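Local coordinates for protein N-acetylglucosamine 2-epimerase (Xylella fastidiosa, PDB 3GT5) that probably catalyses the isomerisation of a sugar, as an N-acylglucosamine 2-epimerase-type enzyme, at residues Leu11-Ile15 against Cys383-Leu387; Thr18-Tyr22 against Lys374-Met380. One frame throughout, in Å; residues are numbered along the deposited sequence.

In the fold
The chain opens with helix 8-22 and, after more than 350 residues of helices and short strands, returns with helix 377-387 to lie against it. Contact 1, between 11-15 and 383-387, closes the outer loop of the pair. Contact 2, between 18-22 and 374-380, is nested inside it, the order expected when two antiparallel helices run past each other. Their centres lie about 11 Å apart, and they touch where Met380 SD meets Ile15 O. Together they join the first and last helices of what is, for this family, an alpha/alpha barrel: contact 1 is an apolar seam, contact 2 a more polar junction at the start of helix 377-387.

Contact 1 (Leu11-Ile15 against Cys383-Leu387); sequences LRTHI and CHEVL
Leu11-Ile15 and Cys383-Leu387 are turns of two helices that run nearly antiparallel, 157° between their directions, with axes 9.8 Å apart at closest approach; the CA atoms of Leu11 and Cys383 come within 5.7 Å. Cys383 is small enough to let the backbones draw so near. Its CB lies 3.5 Å from Ile15 CG1, while its sulfur, set beside its own backbone N (chi1 -69°), touches Leu11 CD2 and meets the edge of the His14 ring in its plane, Cys383 SG to His14 CD2 3.7 Å.

Leu11 divides its branches: CD2 goes to the cysteine, and CD1 meets Val386 CG1 at 3.6 Å, the two side chains crossing at about a right angle. Leu387 fills in beside them, with CD2 against Leu11 CB and CD1 reaching both Ile15 CD1 and the aliphatic CG of Arg12. Ile15 CD1 also sits over one face of the His384 ring, a CH-pi contact 3.8 Å from the centroid. Branched aliphatic chains suit this seam because their methyls can fill several directions at once.

The polar ends find partners beyond the two helices: Arg12 NH1 is hydrogen-bonded to Gln67 OE1, and the buried His14 NE2 to Trp354 NE1. Helix 51-68 covers one flank through Phe68 and Met63, and helix 329-346 lines another through Tyr335, Trp339 and Trp343.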
ATOM      1  N   LEU A  11     -12.459 -12.222  -9.457  1.00 19.63           N
ATOM      2  CA  LEU A  11     -11.953 -11.246  -8.465  1.00 20.05           C
ATOM      3  C   LEU A  11     -12.669 -11.325  -7.119  1.00 20.15           C
ATOM      4  O   LEU A  11     -12.042 -11.301  -6.033  1.00 18.88           O
ATOM      5  CB  LEU A  11     -11.983  -9.813  -9.038  1.00 20.81           C
ATOM      6  CG  LEU A  11     -11.114  -9.648 -10.304  1.00 21.04           C
ATOM      7  CD1 LEU A  11     -11.499  -8.433 -11.154  1.00 23.45           C
ATOM      8  CD2 LEU A  11      -9.642  -9.589  -9.929  1.00 18.26           C
ATOM      9  N   ARG A  12     -14.004 -11.439  -7.155  1.00 19.65           N
ATOM     10  CA  ARG A  12     -14.778 -11.546  -5.930  1.00 20.15           C
ATOM     11  C   ARG A  12     -14.482 -12.831  -5.164  1.00 19.96           C
ATOM     12  O   ARG A  12     -14.340 -12.811  -3.947  1.00 18.83           O
ATOM     13  CB  ARG A  12     -16.296 -11.431  -6.215  1.00 20.90           C
ATOM     14  CG  ARG A  12     -16.718  -9.981  -6.576  1.00 25.82           C
ATOM     15  CD  ARG A  12     -18.252  -9.831  -6.940  1.00 31.24           C
ATOM     16  NE  ARG A  12     -19.078 -10.757  -6.151  1.00 36.66           N
ATOM     17  CZ  ARG A  12     -19.829 -10.478  -5.074  1.00 39.46           C
ATOM     18  NH1 ARG A  12     -19.961  -9.241  -4.578  1.00 40.17           N
ATOM     19  NH2 ARG A  12     -20.490 -11.482  -4.478  1.00 41.44           N
ATOM     20  N   THR A  13     -14.349 -13.931  -5.908  1.00 19.74           N
ATOM     21  CA  THR A  13     -14.056 -15.212  -5.306  1.00 19.50           C
ATOM     22  C   THR A  13     -12.678 -15.148  -4.682  1.00 18.82           C
ATOM     23  O   THR A  13     -12.487 -15.655  -3.600  1.00 18.90           O
ATOM     24  CB  THR A  13     -14.153 -16.386  -6.319  1.00 21.05           C
ATOM     25  OG1 THR A  13     -15.463 -16.378  -6.916  1.00 24.37           O
ATOM     26  CG2 THR A  13     -13.936 -17.761  -5.630  1.00 22.20           C
ATOM     27  N   HIS A  14     -11.725 -14.539  -5.374  1.00 18.71           N
ATOM     28  CA  HIS A  14     -10.373 -14.452  -4.846  1.00 18.18           C
ATOM     29  C   HIS A  14     -10.313 -13.640  -3.565  1.00 18.60           C
ATOM     30  O   HIS A  14      -9.638 -14.042  -2.602  1.00 18.12           O
ATOM     31  CB  HIS A  14      -9.386 -13.929  -5.882  1.00 19.85           C
ATOM     32  CG  HIS A  14      -7.988 -13.872  -5.366  1.00 17.82           C
ATOM     33  ND1 HIS A  14      -7.338 -14.992  -4.872  1.00 21.05           N
ATOM     34  CD2 HIS A  14      -7.159 -12.824  -5.141  1.00 21.81           C
ATOM     35  CE1 HIS A  14      -6.141 -14.634  -4.425  1.00 21.96           C
ATOM     36  NE2 HIS A  14      -6.002 -13.324  -4.593  1.00 21.08           N
ATOM     37  N   ILE A  15     -11.000 -12.505  -3.545  1.00 17.69           N
ATOM     38  CA  ILE A  15     -11.075 -11.701  -2.347  1.00 18.32           C
ATOM     39  C   ILE A  15     -11.691 -12.510  -1.172  1.00 18.50           C
ATOM     40  O   ILE A  15     -11.213 -12.516  -0.034  1.00 18.02           O
ATOM     41  CB  ILE A  15     -11.903 -10.405  -2.569  1.00 17.78           C
ATOM     42  CG1 ILE A  15     -11.169  -9.409  -3.472  1.00 17.75           C
ATOM     43  CG2 ILE A  15     -12.196  -9.730  -1.151  1.00 17.24           C
ATOM     44  CD1 ILE A  15     -12.101  -8.335  -4.126  1.00 20.55           C
ATOM     45  N   CYS A 383      -7.573  -6.259  -6.249  1.00 17.98           N
ATOM     46  CA  CYS A 383      -8.804  -6.865  -6.775  1.00 18.10           C
ATOM     47  C   CYS A 383      -9.983  -5.892  -6.650  1.00 18.52           C
ATOM     48  O   CYS A 383     -10.782  -5.758  -7.577  1.00 19.01           O
ATOM     49  CB  CYS A 383      -9.131  -8.174  -6.067  1.00 18.59           C
ATOM     50  SG  CYS A 383      -7.911  -9.448  -6.493  1.00 21.15           S
ATOM     51  N   HIS A 384     -10.080  -5.198  -5.534  1.00 18.34           N
ATOM     52  CA  HIS A 384     -11.147  -4.196  -5.366  1.00 18.73           C
ATOM     53  C   HIS A 384     -10.989  -3.102  -6.399  1.00 19.27           C
ATOM     54  O   HIS A 384     -11.988  -2.608  -6.952  1.00 19.31           O
ATOM     55  CB  HIS A 384     -11.148  -3.553  -3.970  1.00 17.86           C
ATOM     56  CG  HIS A 384     -11.573  -4.467  -2.856  1.00 18.77           C
ATOM     57  ND1 HIS A 384     -12.854  -4.964  -2.737  1.00 20.93           N
ATOM     58  CD2 HIS A 384     -10.895  -4.930  -1.778  1.00 18.62           C
ATOM     59  CE1 HIS A 384     -12.950  -5.687  -1.627  1.00 18.72           C
ATOM     60  NE2 HIS A 384     -11.767  -5.705  -1.039  1.00 20.15           N
ATOM     61  N   GLU A 385      -9.748  -2.701  -6.673  1.00 18.62           N
ATOM     62  CA  GLU A 385      -9.512  -1.678  -7.672  1.00 20.10           C
ATOM     63  C   GLU A 385      -9.914  -2.168  -9.079  1.00 19.36           C
ATOM     64  O   GLU A 385     -10.538  -1.428  -9.809  1.00 20.40           O
ATOM     65  CB  GLU A 385      -8.051  -1.183  -7.700  1.00 20.07           C
ATOM     66  CG  GLU A 385      -7.880   0.133  -8.512  1.00 23.08           C
ATOM     67  CD  GLU A 385      -8.863   1.220  -8.061  1.00 29.37           C
ATOM     68  OE1 GLU A 385      -8.907   1.550  -6.826  1.00 29.50           O
ATOM     69  OE2 GLU A 385      -9.637   1.698  -8.946  1.00 29.92           O
ATOM     70  N   VAL A 386      -9.577  -3.404  -9.436  1.00 19.22           N
ATOM     71  CA  VAL A 386      -9.946  -3.912 -10.761  1.00 18.73           C
ATOM     72  C   VAL A 386     -11.456  -3.999 -10.869  1.00 20.03           C
ATOM     73  O   VAL A 386     -12.000  -3.734 -11.958  1.00 20.38           O
ATOM     74  CB  VAL A 386      -9.304  -5.244 -11.102  1.00 19.67           C
ATOM     75  CG1 VAL A 386      -9.690  -5.687 -12.550  1.00 17.19           C
ATOM     76  CG2 VAL A 386      -7.770  -5.134 -10.948  1.00 19.99           C
ATOM     77  N   LEU A 387     -12.132  -4.285  -9.754  1.00 19.93           N
ATOM     78  CA  LEU A 387     -13.598  -4.312  -9.746  1.00 22.03           C
ATOM     79  C   LEU A 387     -14.229  -2.950 -10.106  1.00 23.53           C
ATOM     80  O   LEU A 387     -15.366  -2.918 -10.564  1.00 24.40           O
ATOM     81  CB  LEU A 387     -14.176  -4.801  -8.420  1.00 21.37           C
ATOM     82  CG  LEU A 387     -14.030  -6.335  -8.274  1.00 21.78           C
ATOM     83  CD1 LEU A 387     -14.229  -6.785  -6.836  1.00 24.35           C
ATOM     84  CD2 LEU A 387     -14.916  -7.133  -9.323  1.00 19.53           C
TER

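Contact 2 (Thr18-Tyr22 against Lys374-Met380); sequences TMAFY and KTDYHTM
Tyr22 and Asp376 both carry CG beside the backbone N and anti to the carbonyl carbon (chi1 near -75° in both), and these torsions let the two side chains cross at about a right angle, so that the phenol oxygen meets the carboxylate. Tyr22 OH donates to Asp376 OD2 at 2.6 Å, using the anti lone pair of that oxygen; ring and carboxylate planes are 55° apart. A tyrosine suits the place because its long side chain, stiffened by the ring, carries a hydroxyl donor from helix 8-22 to the start of the other helix.

Asp376 is held from several sides. Lys374, extended until a bend at its last torsion, brings NZ to OD2 at 2.7 Å in a salt bridge on the syn side, 28° out of the carboxylate plane. Thr379 OG1 donates to the anti lone pair of OD1 at 2.8 Å, and Trp354 N also bonds OD1. Although Asp376 occupies the N-cap position, its side chain makes no capping bond.

Alongside runs an apolar patch. Thr18 CG2 touches Asp376 CB and Met380 SD, both at 3.7 Å, while Met19 and Met380 cross at about a right angle with their SD atoms 3.4 Å apart. The flexible thioethers can bend to fit this closely packed spot. On the other branch of Thr18, OG1 reaches a water that donates to Thr379 OG1, bridging the helices.

With two donors on OD2 and two on OD1, the buried carboxylate is probably well compensated, and the neighbouring lysine would help keep it ionised; the junction is thus held by directional bonds as well as by packing.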
ATOM      1  N   THR A  18      -9.214 -15.020   0.276  1.00 18.17           N
ATOM      2  CA  THR A  18      -8.229 -14.388   1.169  1.00 18.34           C
ATOM      3  C   THR A  18      -8.869 -13.970   2.501  1.00 17.98           C
ATOM      4  O   THR A  18      -8.320 -14.154   3.564  1.00 18.55           O
ATOM      5  CB  THR A  18      -7.577 -13.221   0.451  1.00 17.46           C
ATOM      6  OG1 THR A  18      -6.973 -13.689  -0.762  1.00 19.55           O
ATOM      7  CG2 THR A  18      -6.558 -12.520   1.356  1.00 18.43           C
ATOM      8  N   MET A  19     -10.087 -13.450   2.458  1.00 19.12           N
ATOM      9  CA  MET A  19     -10.815 -13.155   3.695  1.00 18.51           C
ATOM     10  C   MET A  19     -11.023 -14.408   4.554  1.00 19.93           C
ATOM     11  O   MET A  19     -10.916 -14.326   5.762  1.00 20.42           O
ATOM     12  CB  MET A  19     -12.139 -12.456   3.443  1.00 18.21           C
ATOM     13  CG  MET A  19     -12.023 -11.037   2.873  1.00 18.19           C
ATOM     14  SD  MET A  19     -11.208  -9.831   4.005  1.00 13.87           S
ATOM     15  CE  MET A  19     -12.381  -9.783   5.368  1.00 22.82           C
ATOM     16  N   ALA A  20     -11.248 -15.552   3.915  1.00 19.72           N
ATOM     17  CA  ALA A  20     -11.413 -16.806   4.640  1.00 20.10           C
ATOM     18  C   ALA A  20     -10.126 -17.231   5.348  1.00 20.02           C
ATOM     19  O   ALA A  20     -10.204 -17.877   6.384  1.00 20.59           O
ATOM     20  CB  ALA A  20     -11.971 -17.927   3.701  1.00 19.27           C
ATOM     21  N   PHE A  21      -8.951 -16.846   4.848  1.00 19.60           N
ATOM     22  CA  PHE A  21      -7.692 -17.107   5.558  1.00 19.97           C
ATOM     23  C   PHE A  21      -7.633 -16.336   6.892  1.00 19.71           C
ATOM     24  O   PHE A  21      -7.280 -16.877   7.961  1.00 20.36           O
ATOM     25  CB  PHE A  21      -6.462 -16.715   4.688  1.00 19.78           C
ATOM     26  CG  PHE A  21      -5.172 -16.834   5.401  1.00 20.13           C
ATOM     27  CD1 PHE A  21      -4.569 -18.066   5.540  1.00 23.43           C
ATOM     28  CD2 PHE A  21      -4.574 -15.752   6.006  1.00 18.88           C
ATOM     29  CE1 PHE A  21      -3.396 -18.192   6.200  1.00 22.64           C
ATOM     30  CE2 PHE A  21      -3.385 -15.893   6.692  1.00 19.61           C
ATOM     31  CZ  PHE A  21      -2.797 -17.109   6.779  1.00 22.20           C
ATOM     32  N   TYR A  22      -7.958 -15.042   6.848  1.00 19.60           N
ATOM     33  CA  TYR A  22      -7.750 -14.162   8.005  1.00 19.57           C
ATOM     34  C   TYR A  22      -8.935 -14.187   8.983  1.00 20.12           C
ATOM     35  O   TYR A  22      -8.760 -14.000  10.154  1.00 21.84           O
ATOM     36  CB  TYR A  22      -7.580 -12.714   7.534  1.00 19.90           C
ATOM     37  CG  TYR A  22      -6.255 -12.446   6.905  1.00 18.09           C
ATOM     38  CD1 TYR A  22      -6.140 -12.328   5.517  1.00 18.47           C
ATOM     39  CD2 TYR A  22      -5.089 -12.349   7.687  1.00 18.85           C
ATOM     40  CE1 TYR A  22      -4.903 -12.135   4.902  1.00 17.22           C
ATOM     41  CE2 TYR A  22      -3.827 -12.091   7.064  1.00 15.96           C
ATOM     42  CZ  TYR A  22      -3.754 -12.000   5.697  1.00 17.37           C
ATOM     43  OH  TYR A  22      -2.553 -11.755   5.079  1.00 19.55           O
ATOM     44  N   LYS A 374       1.948  -7.126   6.736  1.00 20.41           N
ATOM     45  CA  LYS A 374       1.198  -7.791   5.636  1.00 19.15           C
ATOM     46  C   LYS A 374      -0.154  -8.266   6.102  1.00 18.62           C
ATOM     47  O   LYS A 374      -0.243  -9.038   7.050  1.00 18.55           O
ATOM     48  CB  LYS A 374       1.981  -8.971   5.064  1.00 18.92           C
ATOM     49  CG  LYS A 374       1.206  -9.836   4.108  1.00 18.37           C
ATOM     50  CD  LYS A 374       2.137 -10.703   3.232  1.00 19.11           C
ATOM     51  CE  LYS A 374       1.434 -11.565   2.235  1.00 15.86           C
ATOM     52  NZ  LYS A 374       0.459 -12.531   2.837  1.00 17.95           N
ATOM     53  N   THR A 375      -1.200  -7.799   5.432  1.00 17.05           N
ATOM     54  CA  THR A 375      -2.552  -8.222   5.707  1.00 18.03           C
ATOM     55  C   THR A 375      -3.235  -8.627   4.435  1.00 16.93           C
ATOM     56  O   THR A 375      -4.429  -8.889   4.443  1.00 16.95           O
ATOM     57  CB  THR A 375      -3.398  -7.124   6.415  1.00 17.28           C
ATOM     58  OG1 THR A 375      -3.727  -6.117   5.454  1.00 19.79           O
ATOM     59  CG2 THR A 375      -2.636  -6.551   7.562  1.00 19.52           C
ATOM     60  N   ASP A 376      -2.488  -8.725   3.334  1.00 16.95           N
ATOM     61  CA  ASP A 376      -3.068  -8.826   1.982  1.00 16.62           C
ATOM     62  C   ASP A 376      -3.988  -7.643   1.592  1.00 17.50           C
ATOM     63  O   ASP A 376      -4.848  -7.750   0.711  1.00 19.13           O
ATOM     64  CB  ASP A 376      -3.753 -10.205   1.785  1.00 17.90           C
ATOM     65  CG  ASP A 376      -2.729 -11.318   1.565  1.00 17.39           C
ATOM     66  OD1 ASP A 376      -2.482 -11.672   0.393  1.00 20.65           O
ATOM     67  OD2 ASP A 376      -2.157 -11.791   2.550  1.00 18.07           O
ATOM     68  N   TYR A 377      -3.809  -6.519   2.271  1.00 16.69           N
ATOM     69  CA  TYR A 377      -4.297  -5.219   1.799  1.00 15.83           C
ATOM     70  C   TYR A 377      -3.862  -4.976   0.355  1.00 14.89           C
ATOM     71  O   TYR A 377      -4.670  -4.552  -0.471  1.00 14.57           O
ATOM     72  CB  TYR A 377      -3.862  -4.073   2.780  1.00 15.56           C
ATOM     73  CG  TYR A 377      -3.343  -2.808   2.083  1.00 17.31           C
ATOM     74  CD1 TYR A 377      -4.194  -1.747   1.748  1.00 19.92           C
ATOM     75  CD2 TYR A 377      -2.029  -2.698   1.769  1.00 18.50           C
ATOM     76  CE1 TYR A 377      -3.697  -0.580   1.132  1.00 19.61           C
ATOM     77  CE2 TYR A 377      -1.513  -1.581   1.163  1.00 20.59           C
ATOM     78  CZ  TYR A 377      -2.332  -0.535   0.826  1.00 20.56           C
ATOM     79  OH  TYR A 377      -1.721   0.532   0.207  1.00 25.35           O
ATOM     80  N   HIS A 378      -2.617  -5.302  -0.011  1.00 14.92           N
ATOM     81  CA  HIS A 378      -2.188  -5.061  -1.369  1.00 16.18           C
ATOM     82  C   HIS A 378      -2.892  -5.977  -2.370  1.00 16.16           C
ATOM     83  O   HIS A 378      -3.199  -5.522  -3.487  1.00 16.23           O
ATOM     84  CB  HIS A 378      -0.686  -5.295  -1.579  1.00 16.30           C
ATOM     85  CG  HIS A 378       0.197  -4.217  -1.070  1.00 18.22           C
ATOM     86  ND1 HIS A 378       0.386  -3.030  -1.738  1.00 20.77           N
ATOM     87  CD2 HIS A 378       0.999  -4.170   0.022  1.00 19.26           C
ATOM     88  CE1 HIS A 378       1.279  -2.302  -1.090  1.00 18.54           C
ATOM     89  NE2 HIS A 378       1.660  -2.966  -0.014  1.00 18.17           N
ATOM     90  N   THR A 379      -3.123  -7.254  -2.020  1.00 15.60           N
ATOM     91  CA  THR A 379      -3.668  -8.176  -3.007  1.00 16.51           C
ATOM     92  C   THR A 379      -5.189  -8.030  -3.149  1.00 17.03           C
ATOM     93  O   THR A 379      -5.728  -7.946  -4.254  1.00 17.36           O
ATOM     94  CB  THR A 379      -3.248  -9.614  -2.681  1.00 17.17           C
ATOM     95  OG1 THR A 379      -3.796  -9.994  -1.408  1.00 17.66           O
ATOM     96  CG2 THR A 379      -1.750  -9.658  -2.614  1.00 17.23           C
ATOM     97  N   MET A 380      -5.882  -8.013  -2.028  1.00 17.27           N
ATOM     98  CA  MET A 380      -7.319  -7.712  -2.032  1.00 17.19           C
ATOM     99  C   MET A 380      -7.615  -6.314  -2.542  1.00 17.06           C
ATOM    100  O   MET A 380      -8.553  -6.127  -3.325  1.00 17.73           O
ATOM    101  CB  MET A 380      -7.932  -7.904  -0.645  1.00 17.16           C
ATOM    102  CG  MET A 380      -8.081  -9.396  -0.180  1.00 18.42           C
ATOM    103  SD  MET A 380      -8.974  -9.671   1.417  1.00 11.10           S
ATOM    104  CE  MET A 380      -7.696  -9.020   2.549  1.00 18.92           C
TER
HETATM  105  O   HOH W   1      -6.105 -11.596  -2.136  1.00 23.29           O